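Long-range contacts in KLTH0A00704p (Lachancea thermotolerans, PDB 4J2G), which probably acts in autophagy as an Atg13-family protein, its HORMA domain, the part held in this chain, being implicated in PI 3-kinase recruitment: residues A[91-96]-A[127-132]; A[178-183]-A[265-270]; A[103-108]-A[115-120]; A[17-22]-A[252-257]. The protein carries 1 engineered substitution. All blocks are in the same frame, centred on the assembly; numbering follows the deposited sequence.

Contact 1 (A[91-96]-A[127-132]); sequences IETYLD and IMLERW. With SO4 (sulfate ion), chain C.
Thr93 and Glu130 lie side by side across two antiparallel strands, and Thr93 OG1 donates to Glu130 OE1 over 2.9 Å. A second donor grips the same oxygen: Trp132 NE1, at 3.1 Å from Glu130 OE1, approaches from the opposite face of the carboxylate, so two bonds restrain the rotation of this buried group. With OG1 anti to the carbonyl carbon (chi1 -68°), the hydroxyl is set beside Glu130. On the same tightly packed side, the CB atoms of Ile91 and Trp132 are 3.9 Å apart, Leu95 CD2 runs alongside Ile127 CD1, and Phe269 covers Leu95 and Ile127. Strands 91-96 and 127-132 are inner members of the five-stranded antiparallel sheet of this HORMA domain. A classic beta bulge interrupts their ladder: Thr93 O accepts from both Leu129 N (2.7 Å) and Glu130 N (3.2 Å), and Leu129 turns its side chain toward the partner strand, with CD1 against Leu95 N. The other face is charged and less enclosed. There Arg131 grips Glu92 OE2 side-on through NE and NH2, the NH2-OE2 bond measuring 2.9 Å, although the carboxylate and guanidinium planes are 42° apart. The bent side chain of Met128, a selenomethionine, lays CE over one guanidinium face, offset toward its rim. Arg218 takes Glu92 OE1, while a sulfate, probably from the crystallisation liquor, meets Arg131 at the guanidinium edge, sulfate O4 lying 2.7 Å from Arg131 NH2.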
loop_
_atom_site.group_PDB
_atom_site.type_symbol
_atom_site.label_atom_id
_atom_site.label_comp_id
_atom_site.label_asym_id
_atom_site.label_seq_id
_atom_site.Cartn_x
_atom_site.Cartn_y
_atom_site.Cartn_z
ATOM N N ILE A 91 1.456 3.873 -3.086
ATOM C CA ILE A 91 0.452 2.875 -3.494
ATOM C C ILE A 91 -0.641 2.734 -2.426
ATOM O O ILE A 91 -0.333 2.507 -1.286
ATOM C CB ILE A 91 1.071 1.525 -3.786
ATOM C CG1 ILE A 91 2.044 1.669 -4.978
ATOM C CG2 ILE A 91 0.008 0.491 -4.202
ATOM C CD1 ILE A 91 2.837 0.413 -5.249
ATOM N N GLU A 92 -1.897 2.897 -2.813
ATOM C CA GLU A 92 -2.998 2.703 -1.857
ATOM C C GLU A 92 -3.707 1.383 -2.196
ATOM O O GLU A 92 -3.892 1.083 -3.337
ATOM C CB GLU A 92 -3.951 3.835 -1.990
ATOM C CG GLU A 92 -3.378 5.168 -1.468
ATOM C CD GLU A 92 -4.502 6.254 -1.374
ATOM O OE1 GLU A 92 -5.486 6.176 -2.141
ATOM O OE2 GLU A 92 -4.406 7.143 -0.525
ATOM N N THR A 93 -4.044 0.576 -1.191
ATOM C CA THR A 93 -4.735 -0.687 -1.382
ATOM C C THR A 93 -6.022 -0.461 -0.636
ATOM O O THR A 93 -6.011 -0.004 0.505
ATOM C CB THR A 93 -3.979 -1.862 -0.764
ATOM O OG1 THR A 93 -2.756 -2.093 -1.507
ATOM C CG2 THR A 93 -4.821 -3.185 -0.834
ATOM N N TYR A 94 -7.142 -0.758 -1.283
ATOM C CA TYR A 94 -8.434 -0.494 -0.617
ATOM C C TYR A 94 -9.445 -1.584 -0.885
ATOM O O TYR A 94 -9.292 -2.339 -1.822
ATOM C CB TYR A 94 -8.997 0.869 -1.054
ATOM C CG TYR A 94 -9.054 0.973 -2.567
ATOM C CD1 TYR A 94 -8.013 1.542 -3.287
ATOM C CD2 TYR A 94 -10.124 0.468 -3.267
ATOM C CE1 TYR A 94 -8.035 1.583 -4.664
ATOM C CE2 TYR A 94 -10.168 0.544 -4.645
ATOM C CZ TYR A 94 -9.129 1.125 -5.333
ATOM O OH TYR A 94 -9.179 1.166 -6.716
ATOM N N LEU A 95 -10.516 -1.596 -0.090
ATOM C CA LEU A 95 -11.638 -2.442 -0.351
ATOM C C LEU A 95 -12.640 -1.614 -1.111
ATOM O O LEU A 95 -13.179 -0.636 -0.574
ATOM C CB LEU A 95 -12.211 -2.971 0.947
ATOM C CG LEU A 95 -13.365 -3.958 0.882
ATOM C CD1 LEU A 95 -12.979 -5.213 0.097
ATOM C CD2 LEU A 95 -13.765 -4.291 2.299
ATOM N N ASP A 96 -12.845 -1.989 -2.375
ATOM C CA ASP A 96 -13.757 -1.282 -3.301
ATOM C C ASP A 96 -15.254 -1.574 -3.043
ATOM O O ASP A 96 -15.683 -2.734 -3.059
ATOM C CB ASP A 96 -13.389 -1.680 -4.723
ATOM C CG ASP A 96 -14.100 -0.857 -5.772
ATOM O OD1 ASP A 96 -15.152 -0.214 -5.480
ATOM O OD2 ASP A 96 -13.601 -0.877 -6.919
ATOM N N ILE A 127 -12.711 1.350 1.422
ATOM C CA ILE A 127 -12.050 1.368 2.727
ATOM C C ILE A 127 -10.588 1.158 2.478
ATOM O O ILE A 127 -10.203 0.115 1.921
ATOM C CB ILE A 127 -12.591 0.255 3.627
ATOM C CG1 ILE A 127 -14.087 0.471 3.831
ATOM C CG2 ILE A 127 -11.799 0.088 4.962
ATOM C CD1 ILE A 127 -14.833 -0.793 4.226
HETATM N N MSE A 128 -9.770 2.126 2.897
HETATM C CA MSE A 128 -8.313 2.044 2.773
HETATM C C MSE A 128 -7.781 0.926 3.619
HETATM O O MSE A 128 -8.217 0.746 4.743
HETATM C CB MSE A 128 -7.766 3.335 3.344
HETATM C CG MSE A 128 -7.675 4.390 2.289
HETATM SE SE MSE A 128 -6.647 3.966 0.688
HETATM C CE MSE A 128 -4.987 3.919 1.737
ATOM N N LEU A 129 -6.809 0.169 3.101
ATOM C CA LEU A 129 -6.277 -0.906 3.873
ATOM C C LEU A 129 -4.740 -0.794 4.060
ATOM O O LEU A 129 -4.221 -1.223 5.078
ATOM C CB LEU A 129 -6.606 -2.234 3.132
ATOM C CG LEU A 129 -8.076 -2.590 2.841
ATOM C CD1 LEU A 129 -8.220 -3.785 1.946
ATOM C CD2 LEU A 129 -8.850 -2.778 4.130
ATOM N N GLU A 130 -4.034 -0.318 3.045
ATOM C CA GLU A 130 -2.584 -0.244 3.103
ATOM C C GLU A 130 -2.152 0.980 2.355
ATOM O O GLU A 130 -2.768 1.343 1.333
ATOM C CB GLU A 130 -1.897 -1.395 2.358
ATOM C CG GLU A 130 -2.324 -2.797 2.742
ATOM C CD GLU A 130 -1.695 -3.887 1.803
ATOM O OE1 GLU A 130 -1.465 -3.692 0.536
ATOM O OE2 GLU A 130 -1.465 -4.976 2.358
ATOM N N ARG A 131 -1.060 1.578 2.804
ATOM C CA ARG A 131 -0.456 2.626 1.962
ATOM C C ARG A 131 1.044 2.460 1.947
ATOM O O ARG A 131 1.667 2.551 2.986
ATOM C CB ARG A 131 -0.834 4.020 2.413
ATOM C CG ARG A 131 -0.392 5.136 1.451
ATOM C CD ARG A 131 -0.826 6.509 2.024
ATOM N NE ARG A 131 -2.248 6.796 1.777
ATOM C CZ ARG A 131 -3.151 7.121 2.712
ATOM N NH1 ARG A 131 -2.827 7.210 3.990
ATOM N NH2 ARG A 131 -4.402 7.391 2.351
ATOM N N TRP A 132 1.588 2.237 0.757
ATOM C CA TRP A 132 3.036 1.946 0.567
ATOM C C TRP A 132 3.672 3.221 0.082
ATOM O O TRP A 132 3.040 4.035 -0.602
ATOM C CB TRP A 132 3.217 0.902 -0.545
ATOM C CG TRP A 132 2.671 -0.438 -0.249
ATOM C CD1 TRP A 132 1.330 -0.848 -0.368
ATOM C CD2 TRP A 132 3.399 -1.576 0.181
ATOM N NE1 TRP A 132 1.222 -2.148 0.015
ATOM C CE2 TRP A 132 2.468 -2.644 0.306
ATOM C CE3 TRP A 132 4.764 -1.810 0.486
ATOM C CZ2 TRP A 132 2.839 -3.936 0.707
ATOM C CZ3 TRP A 132 5.129 -3.064 0.882
ATOM C CH2 TRP A 132 4.159 -4.135 1.010
HETATM S S SO4 C . -6.070 8.552 5.329
HETATM O O1 SO4 C . -4.750 9.077 5.613
HETATM O O2 SO4 C . -6.654 8.414 6.669
HETATM O O3 SO4 C . -7.030 9.347 4.529
HETATM O O4 SO4 C . -5.882 7.310 4.552
#

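Contact 2 (A[178-183]-A[265-270]); sequences LPASEL and KDCDFH
Cys267 packs its side chain against the first turn of helix 179-187, chiefly on Pro179, with Ala180 beside it, while Leu183 covers its carbonyl. The apolar contacts centre on the cysteine sulfur: SG lies 3.7 Å from Pro179 CB and, more loosely, 4.4 Å from Ala180 CB. Its chi1 of -68°, placing SG beside the backbone N of Cys267, turns the sulfur toward the proline. Leu183, with CG anti to its backbone N (chi1 175°), directs its branch along Cys267 O to Phe269, where CD2 comes within 4.2 Å of Phe269 CD2 at an oblique approach to the ring. A second group of contacts sets aliphatic carbons against backbone carbonyls at van der Waals range. Leu183 CD1 is 3.8 Å from Cys267 O, and Pro179 CG 3.8 Å from Lys265 O. Backbone hydrogen bonds shape each segment separately: Ser181 N donates to Leu178 O at 2.9 Å, while Phe269 N reaches Cys267 O weakly around the inverse gamma turn centred on Asp268. The contact wedges the start of helix 179-187 against the bend leading into strand 268-271. Leu178 packs on Trp132 and Tyr263 of the large sheet, and strand 268-271 pairs with strand 105-109 in the small three-stranded sheet.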
loop_
_atom_site.group_PDB
_atom_site.type_symbol
_atom_site.label_atom_id
_atom_site.label_comp_id
_atom_site.label_asym_id
_atom_site.label_seq_id
_atom_site.Cartn_x
_atom_site.Cartn_y
_atom_site.Cartn_z
ATOM N N LEU A 178 0.723 -9.689 4.548
ATOM C CA LEU A 178 -0.031 -8.681 5.252
ATOM C C LEU A 178 -1.504 -9.088 5.416
ATOM O O LEU A 178 -1.973 -9.887 4.686
ATOM C CB LEU A 178 0.070 -7.368 4.500
ATOM C CG LEU A 178 1.520 -6.846 4.615
ATOM C CD1 LEU A 178 1.573 -5.616 3.757
ATOM C CD2 LEU A 178 1.975 -6.532 6.041
ATOM N N PRO A 179 -2.200 -8.519 6.380
ATOM C CA PRO A 179 -3.648 -8.763 6.619
ATOM C C PRO A 179 -4.538 -8.615 5.408
ATOM O O PRO A 179 -5.539 -9.343 5.309
ATOM C CB PRO A 179 -4.016 -7.649 7.621
ATOM C CG PRO A 179 -2.764 -7.457 8.404
ATOM C CD PRO A 179 -1.651 -7.526 7.339
ATOM N N ALA A 180 -4.241 -7.681 4.504
ATOM C CA ALA A 180 -5.117 -7.544 3.309
ATOM C C ALA A 180 -4.993 -8.767 2.401
ATOM O O ALA A 180 -5.952 -9.026 1.622
ATOM C CB ALA A 180 -4.807 -6.301 2.514
ATOM N N SER A 181 -3.827 -9.479 2.452
ATOM C CA SER A 181 -3.656 -10.708 1.631
ATOM C C SER A 181 -4.572 -11.789 2.160
ATOM O O SER A 181 -5.128 -12.581 1.392
ATOM C CB SER A 181 -2.195 -11.269 1.660
ATOM O OG SER A 181 -1.347 -10.310 1.096
ATOM N N GLU A 182 -4.759 -11.781 3.474
ATOM C CA GLU A 182 -5.623 -12.760 4.119
ATOM C C GLU A 182 -7.079 -12.466 3.651
ATOM O O GLU A 182 -7.796 -13.344 3.213
ATOM C CB GLU A 182 -5.325 -12.741 5.643
ATOM C CG GLU A 182 -6.402 -13.267 6.573
ATOM C CD GLU A 182 -6.815 -14.698 6.291
ATOM O OE1 GLU A 182 -7.959 -14.906 5.825
ATOM O OE2 GLU A 182 -6.006 -15.620 6.540
ATOM N N LEU A 183 -7.443 -11.194 3.554
ATOM C CA LEU A 183 -8.753 -10.812 2.955
ATOM C C LEU A 183 -8.847 -11.206 1.468
ATOM O O LEU A 183 -9.889 -11.705 1.032
ATOM C CB LEU A 183 -9.039 -9.305 3.108
ATOM C CG LEU A 183 -10.341 -8.837 2.385
ATOM C CD1 LEU A 183 -11.566 -9.480 3.016
ATOM C CD2 LEU A 183 -10.464 -7.323 2.532
ATOM N N LYS A 265 -4.376 -3.007 10.832
ATOM C CA LYS A 265 -4.248 -4.322 11.509
ATOM C C LYS A 265 -5.372 -5.324 11.299
ATOM O O LYS A 265 -5.133 -6.514 11.202
ATOM C CB LYS A 265 -4.117 -4.143 13.034
ATOM C CG LYS A 265 -2.818 -3.462 13.525
ATOM C CD LYS A 265 -2.987 -2.997 14.971
ATOM C CE LYS A 265 -1.656 -2.864 15.656
ATOM N NZ LYS A 265 -1.894 -2.254 16.985
ATOM N N ASP A 266 -6.616 -4.852 11.273
ATOM C CA ASP A 266 -7.717 -5.762 11.093
ATOM C C ASP A 266 -8.361 -5.639 9.688
ATOM O O ASP A 266 -8.781 -4.545 9.279
ATOM C CB ASP A 266 -8.748 -5.368 12.148
ATOM C CG ASP A 266 -8.190 -5.408 13.524
ATOM O OD1 ASP A 266 -8.368 -6.493 14.142
ATOM O OD2 ASP A 266 -7.610 -4.375 13.993
ATOM N N CYS A 267 -8.526 -6.762 8.994
ATOM C CA CYS A 267 -9.157 -6.777 7.679
ATOM C C CYS A 267 -10.202 -7.896 7.605
ATOM O O CYS A 267 -10.557 -8.349 6.543
ATOM C CB CYS A 267 -8.102 -7.075 6.610
ATOM S SG CYS A 267 -6.896 -5.779 6.361
ATOM N N ASP A 268 -10.679 -8.392 8.734
ATOM C CA ASP A 268 -11.643 -9.478 8.615
ATOM C C ASP A 268 -13.033 -8.832 8.374
ATOM O O ASP A 268 -13.796 -8.783 9.278
ATOM C CB ASP A 268 -11.602 -10.335 9.888
ATOM C CG ASP A 268 -12.514 -11.578 9.806
ATOM O OD1 ASP A 268 -12.990 -11.944 8.730
ATOM O OD2 ASP A 268 -12.748 -12.199 10.842
ATOM N N PHE A 269 -13.234 -8.231 7.196
ATOM C CA PHE A 269 -14.487 -7.588 6.727
ATOM C C PHE A 269 -15.547 -8.565 6.213
ATOM O O PHE A 269 -15.196 -9.623 5.692
ATOM C CB PHE A 269 -14.180 -6.606 5.592
ATOM C CG PHE A 269 -13.447 -5.380 6.046
ATOM C CD1 PHE A 269 -14.126 -4.307 6.642
ATOM C CD2 PHE A 269 -12.061 -5.291 5.900
ATOM C CE1 PHE A 269 -13.437 -3.155 7.079
ATOM C CE2 PHE A 269 -11.365 -4.131 6.320
ATOM C CZ PHE A 269 -12.047 -3.066 6.929
ATOM N N HIS A 270 -16.828 -8.196 6.366
ATOM C CA HIS A 270 -17.956 -9.048 6.023
ATOM C C HIS A 270 -19.013 -8.159 5.381
ATOM O O HIS A 270 -19.106 -6.946 5.616
ATOM C CB HIS A 270 -18.478 -9.842 7.246
ATOM C CG HIS A 270 -17.497 -10.859 7.745
ATOM N ND1 HIS A 270 -17.162 -11.983 7.023
ATOM C CD2 HIS A 270 -16.686 -10.864 8.829
ATOM C CE1 HIS A 270 -16.236 -12.673 7.670
ATOM N NE2 HIS A 270 -15.939 -12.022 8.777
#

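Contact 3 (A[103-108]-A[115-120]); sequences SQQVTL and PWNVCK
The beta hairpin of strands 105-109 and 115-120 is held by antiparallel pairing between Val106 and Cys119 and between Leu108 and Trp116. Val106 N donates to Cys119 O over 2.8 Å, nearly along the C=O axis; Leu108 N reaches Trp116 O at 3.0 Å, and the return bond from Trp116 N to Leu108 O has an N-H...O angle of 132°. The Trp116 ring presents its edge to Leu108 O, and its NE1 is hydrogen-bonded to Asp110 OD2. Between these pairs the register slips by one residue in a classic beta bulge: Val118 N donates to Val106 O at 2.8 Å, while Cys119 N reaches that same oxygen only weakly, at 3.5 Å. At the bulge Val118 points its side chain toward the partner strand, where its CB touches Val106 CG1 at 3.9 Å and its CG2 lies as close to Leu108 CB. Phe269 of strand 268-271, the third strand of this small sheet, packs against Val106, Leu108 and Val118. On the opposite, more exposed face, Gln105 folds back at chi2 (48°) and lays NE2 over the amide of Asn117, 3.4 Å above CG, with the two amide planes 26° apart. Thr107 CG2 lies on that same side, 3.6 Å from Asn117 OD1.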
loop_
_atom_site.group_PDB
_atom_site.type_symbol
_atom_site.label_atom_id
_atom_site.label_comp_id
_atom_site.label_asym_id
_atom_site.label_seq_id
_atom_site.Cartn_x
_atom_site.Cartn_y
_atom_site.Cartn_z
ATOM N N SER A 103 -29.047 -1.778 0.927
ATOM C CA SER A 103 -29.338 -2.534 2.165
ATOM C C SER A 103 -28.131 -3.323 2.762
ATOM O O SER A 103 -28.184 -3.833 3.902
ATOM C CB SER A 103 -30.474 -3.521 1.914
ATOM O OG SER A 103 -29.992 -4.712 1.309
ATOM N N GLN A 104 -27.068 -3.448 1.971
ATOM C CA GLN A 104 -25.852 -4.171 2.397
ATOM C C GLN A 104 -25.035 -3.403 3.470
ATOM O O GLN A 104 -24.693 -2.238 3.305
ATOM C CB GLN A 104 -25.018 -4.546 1.171
ATOM C CG GLN A 104 -25.694 -5.641 0.354
ATOM C CD GLN A 104 -24.911 -6.089 -0.880
ATOM O OE1 GLN A 104 -24.572 -5.285 -1.766
ATOM N NE2 GLN A 104 -24.695 -7.396 -0.982
ATOM N N GLN A 105 -24.779 -4.070 4.586
ATOM C CA GLN A 105 -24.007 -3.532 5.690
ATOM C C GLN A 105 -22.567 -4.126 5.611
ATOM O O GLN A 105 -22.400 -5.356 5.527
ATOM C CB GLN A 105 -24.701 -3.977 7.007
ATOM C CG GLN A 105 -24.197 -3.398 8.331
ATOM C CD GLN A 105 -24.005 -1.876 8.346
ATOM O OE1 GLN A 105 -24.897 -1.116 7.955
ATOM N NE2 GLN A 105 -22.863 -1.427 8.832
ATOM N N VAL A 106 -21.553 -3.263 5.661
ATOM C CA VAL A 106 -20.178 -3.719 5.935
ATOM C C VAL A 106 -19.843 -3.753 7.430
ATOM O O VAL A 106 -19.943 -2.773 8.156
ATOM C CB VAL A 106 -19.139 -2.854 5.199
ATOM C CG1 VAL A 106 -17.713 -3.352 5.474
ATOM C CG2 VAL A 106 -19.437 -2.886 3.718
ATOM N N THR A 107 -19.535 -4.927 7.905
ATOM C CA THR A 107 -18.963 -5.063 9.219
ATOM C C THR A 107 -17.440 -5.545 9.150
ATOM O O THR A 107 -16.967 -5.991 8.089
ATOM C CB THR A 107 -19.707 -6.103 10.050
ATOM O OG1 THR A 107 -19.749 -7.339 9.333
ATOM C CG2 THR A 107 -21.107 -5.628 10.437
ATOM N N LEU A 108 -16.768 -5.384 10.273
ATOM C CA LEU A 108 -15.389 -5.749 10.519
ATOM C C LEU A 108 -15.373 -6.480 11.839
ATOM O O LEU A 108 -15.941 -5.979 12.829
ATOM C CB LEU A 108 -14.537 -4.472 10.666
ATOM C CG LEU A 108 -13.028 -4.717 11.037
ATOM C CD1 LEU A 108 -12.348 -5.624 9.934
ATOM C CD2 LEU A 108 -12.275 -3.347 11.179
ATOM N N PRO A 115 -17.974 -8.266 15.903
ATOM C CA PRO A 115 -18.384 -7.377 14.815
ATOM C C PRO A 115 -18.578 -5.948 15.167
ATOM O O PRO A 115 -19.090 -5.634 16.231
ATOM C CB PRO A 115 -19.743 -7.960 14.357
ATOM C CG PRO A 115 -20.318 -8.560 15.603
ATOM C CD PRO A 115 -19.114 -9.058 16.426
ATOM N N TRP A 116 -18.199 -5.082 14.233
ATOM C CA TRP A 116 -18.286 -3.646 14.367
ATOM C C TRP A 116 -18.851 -3.186 13.075
ATOM O O TRP A 116 -18.453 -3.683 12.023
ATOM C CB TRP A 116 -16.914 -2.976 14.594
ATOM C CG TRP A 116 -16.258 -3.428 15.912
ATOM C CD1 TRP A 116 -15.710 -4.614 16.137
ATOM C CD2 TRP A 116 -16.186 -2.707 17.163
ATOM N NE1 TRP A 116 -15.255 -4.711 17.418
ATOM C CE2 TRP A 116 -15.565 -3.558 18.085
ATOM C CE3 TRP A 116 -16.703 -1.472 17.614
ATOM C CZ2 TRP A 116 -15.349 -3.202 19.424
ATOM C CZ3 TRP A 116 -16.469 -1.094 18.916
ATOM C CH2 TRP A 116 -15.794 -1.957 19.816
ATOM N N ASN A 117 -19.767 -2.233 13.141
ATOM C CA ASN A 117 -20.314 -1.679 11.925
ATOM C C ASN A 117 -19.352 -0.746 11.288
ATOM O O ASN A 117 -18.707 0.049 11.982
ATOM C CB ASN A 117 -21.575 -0.855 12.232
ATOM C CG ASN A 117 -22.839 -1.671 12.180
ATOM O OD1 ASN A 117 -22.821 -2.892 12.036
ATOM N ND2 ASN A 117 -23.962 -0.986 12.296
ATOM N N VAL A 118 -19.330 -0.770 9.949
ATOM C CA VAL A 118 -18.493 0.133 9.161
ATOM C C VAL A 118 -19.317 1.100 8.303
ATOM O O VAL A 118 -19.183 2.307 8.446
ATOM C CB VAL A 118 -17.506 -0.638 8.242
ATOM C CG1 VAL A 118 -16.571 0.338 7.550
ATOM C CG2 VAL A 118 -16.749 -1.679 9.051
ATOM N N CYS A 119 -20.118 0.594 7.381
ATOM C CA CYS A 119 -20.933 1.482 6.540
ATOM C C CYS A 119 -21.992 0.718 5.778
ATOM O O CYS A 119 -21.943 -0.501 5.711
ATOM C CB CYS A 119 -20.059 2.280 5.579
ATOM S SG CYS A 119 -18.910 1.275 4.567
ATOM N N LYS A 120 -22.939 1.453 5.204
ATOM C CA LYS A 120 -24.124 0.876 4.574
ATOM C C LYS A 120 -24.124 1.260 3.100
ATOM O O LYS A 120 -23.703 2.363 2.729
ATOM C CB LYS A 120 -25.417 1.389 5.242
ATOM C CG LYS A 120 -25.268 1.870 6.689
ATOM C CD LYS A 120 -26.149 3.081 6.994
ATOM C CE LYS A 120 -25.777 3.740 8.317
ATOM N NZ LYS A 120 -26.416 5.077 8.445
#

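Contact 4 (A[17-22]-A[252-257]); sequences SLDKQL and TKFGSL
The ring of Phe254 is bounded on one face by Lys253, whose CG lies 3.7 Å above the ring plane over its centre, and at its edge by Leu22, whose CB sits near the plane only 3.3 Å from Phe254 CE2. Trp23 also stacks with this ring. The lysine reaches its place because CG stands between the backbone N and the carbonyl carbon (chi1 59°), folding the aliphatic chain over the neighbouring phenyl group. It then crosses Leu22 at about a right angle, with Leu22 CD2 touching Lys253 CD at 3.6 Å. Leu22 is therefore held by both the lysine methylenes and the ring edge, the tight part of the contact. Looser packing follows at the solvent-facing end, where Asp19 O is 3.8 Å from Phe254 CZ, approaching obliquely. Asp19 OD1 and Lys253 NZ remain 4.9 Å apart, so their opposite charges may attract but do not pair directly. Backbone geometry explains how two successive side chains project together: they occupy the central positions of a type I turn from Thr252 to Gly255, in which Gly255 N donates to Thr252 O over 2.7 Å. This is a beta-hairpin turn joining strands 242-252 and 255-264, packed by its tip against the first turns of helix 18-39.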
loop_
_atom_site.group_PDB
_atom_site.type_symbol
_atom_site.label_atom_id
_atom_site.label_comp_id
_atom_site.label_asym_id
_atom_site.label_seq_id
_atom_site.Cartn_x
_atom_site.Cartn_y
_atom_site.Cartn_z
ATOM N N SER A 17 28.510 7.621 -16.752
ATOM C CA SER A 17 28.570 6.227 -17.304
ATOM C C SER A 17 27.919 5.202 -16.350
ATOM O O SER A 17 26.742 4.823 -16.531
ATOM C CB SER A 17 30.027 5.821 -17.569
ATOM O OG SER A 17 30.814 5.900 -16.375
ATOM N N LEU A 18 28.714 4.742 -15.368
ATOM C CA LEU A 18 28.263 3.985 -14.218
ATOM C C LEU A 18 26.972 4.631 -13.685
ATOM O O LEU A 18 25.955 3.966 -13.515
ATOM C CB LEU A 18 29.367 3.977 -13.120
ATOM C CG LEU A 18 30.660 3.175 -13.537
ATOM C CD1 LEU A 18 31.655 3.079 -12.348
ATOM C CD2 LEU A 18 30.215 1.766 -13.888
ATOM N N ASP A 19 27.022 5.941 -13.495
ATOM C CA ASP A 19 25.911 6.705 -12.932
ATOM C C ASP A 19 24.601 6.512 -13.682
ATOM O O ASP A 19 23.520 6.719 -13.120
ATOM C CB ASP A 19 26.276 8.190 -12.839
ATOM C CG ASP A 19 27.640 8.410 -12.190
ATOM O OD1 ASP A 19 28.009 7.628 -11.278
ATOM O OD2 ASP A 19 28.353 9.352 -12.597
ATOM N N LYS A 20 24.699 6.093 -14.938
ATOM C CA LYS A 20 23.510 5.805 -15.712
ATOM C C LYS A 20 23.049 4.354 -15.531
ATOM O O LYS A 20 21.861 4.056 -15.669
ATOM C CB LYS A 20 23.720 6.135 -17.185
ATOM C CG LYS A 20 23.596 7.608 -17.522
ATOM C CD LYS A 20 23.797 7.824 -19.022
ATOM C CE LYS A 20 23.396 9.225 -19.483
ATOM N NZ LYS A 20 23.893 9.526 -20.860
ATOM N N GLN A 21 23.971 3.444 -15.226
ATOM C CA GLN A 21 23.528 2.071 -15.005
ATOM C C GLN A 21 22.741 2.028 -13.687
ATOM O O GLN A 21 21.651 1.480 -13.625
ATOM C CB GLN A 21 24.697 1.079 -15.011
ATOM C CG GLN A 21 25.233 0.719 -16.400
ATOM C CD GLN A 21 26.599 1.328 -16.679
ATOM O OE1 GLN A 21 27.486 1.269 -15.831
ATOM N NE2 GLN A 21 26.776 1.912 -17.872
ATOM N N LEU A 22 23.323 2.664 -12.672
ATOM C CA LEU A 22 22.795 2.789 -11.337
ATOM C C LEU A 22 21.388 3.377 -11.324
ATOM O O LEU A 22 20.444 2.731 -10.841
ATOM C CB LEU A 22 23.745 3.633 -10.500
ATOM C CG LEU A 22 24.726 2.936 -9.547
ATOM C CD1 LEU A 22 25.247 1.605 -10.064
ATOM C CD2 LEU A 22 25.869 3.878 -9.250
ATOM N N THR A 252 22.934 3.803 -1.270
ATOM C CA THR A 252 23.475 4.146 -2.582
ATOM C C THR A 252 24.047 5.588 -2.672
ATOM O O THR A 252 23.652 6.500 -1.912
ATOM C CB THR A 252 22.411 3.951 -3.666
ATOM O OG1 THR A 252 23.029 3.376 -4.811
ATOM C CG2 THR A 252 21.750 5.274 -4.049
ATOM N N LYS A 253 24.965 5.787 -3.619
ATOM C CA LYS A 253 25.625 7.081 -3.780
ATOM C C LYS A 253 24.656 8.242 -4.001
ATOM O O LYS A 253 24.893 9.368 -3.549
ATOM C CB LYS A 253 26.666 7.021 -4.890
ATOM C CG LYS A 253 26.157 6.641 -6.271
ATOM C CD LYS A 253 27.338 6.464 -7.224
ATOM C CE LYS A 253 28.309 5.396 -6.719
ATOM N NZ LYS A 253 29.720 5.663 -7.129
ATOM N N PHE A 254 23.562 7.961 -4.686
ATOM C CA PHE A 254 22.505 8.958 -4.878
ATOM C C PHE A 254 21.578 9.114 -3.681
ATOM O O PHE A 254 20.691 9.952 -3.705
ATOM C CB PHE A 254 21.677 8.617 -6.098
ATOM C CG PHE A 254 22.491 8.124 -7.246
ATOM C CD1 PHE A 254 23.309 9.000 -7.970
ATOM C CD2 PHE A 254 22.460 6.788 -7.603
ATOM C CE1 PHE A 254 24.062 8.552 -9.044
ATOM C CE2 PHE A 254 23.211 6.338 -8.677
ATOM C CZ PHE A 254 24.010 7.219 -9.399
ATOM N N GLY A 255 21.797 8.321 -2.637
ATOM C CA GLY A 255 20.922 8.355 -1.461
ATOM C C GLY A 255 20.481 6.972 -1.000
ATOM O O GLY A 255 21.066 5.931 -1.376
ATOM N N SER A 256 19.455 6.941 -0.161
ATOM C CA SER A 256 18.983 5.654 0.327
ATOM C C SER A 256 17.673 5.230 -0.323
ATOM O O SER A 256 16.726 6.040 -0.509
ATOM C CB SER A 256 18.863 5.678 1.828
ATOM O OG SER A 256 20.150 5.715 2.376
ATOM N N LEU A 257 17.616 3.971 -0.717
ATOM C CA LEU A 257 16.325 3.472 -1.203
ATOM C C LEU A 257 15.486 2.985 -0.006
ATOM O O LEU A 257 15.881 2.066 0.677
ATOM C CB LEU A 257 16.541 2.412 -2.264
ATOM C CG LEU A 257 15.525 2.190 -3.408
ATOM C CD1 LEU A 257 15.863 0.838 -4.015
ATOM C CD2 LEU A 257 14.037 2.190 -3.055
#

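Overall arrangement
From the N terminus, helix 18-39 begins at contact 4, which closes the longest loop by bringing in the hairpin turn at 252-257. Contact 1 falls within that loop, pairing 91-96 with 127-132 in the large sheet, and the excursion between its strands contains the hairpin of contact 3. Contact 2 opens at 178-183, after contact 1 has closed, and crosses contact 4, since 265-270 follows 252-257. Contacts 1, 2 and 3 touch one another: Phe269 packs on Leu129, linking the small sheet to the large one, while His270 N probably hydrogen-bonds Thr107 O within the small sheet. Contact 4 lies apart, its centre about 48 Å from that of contact 3, across the chain's centre.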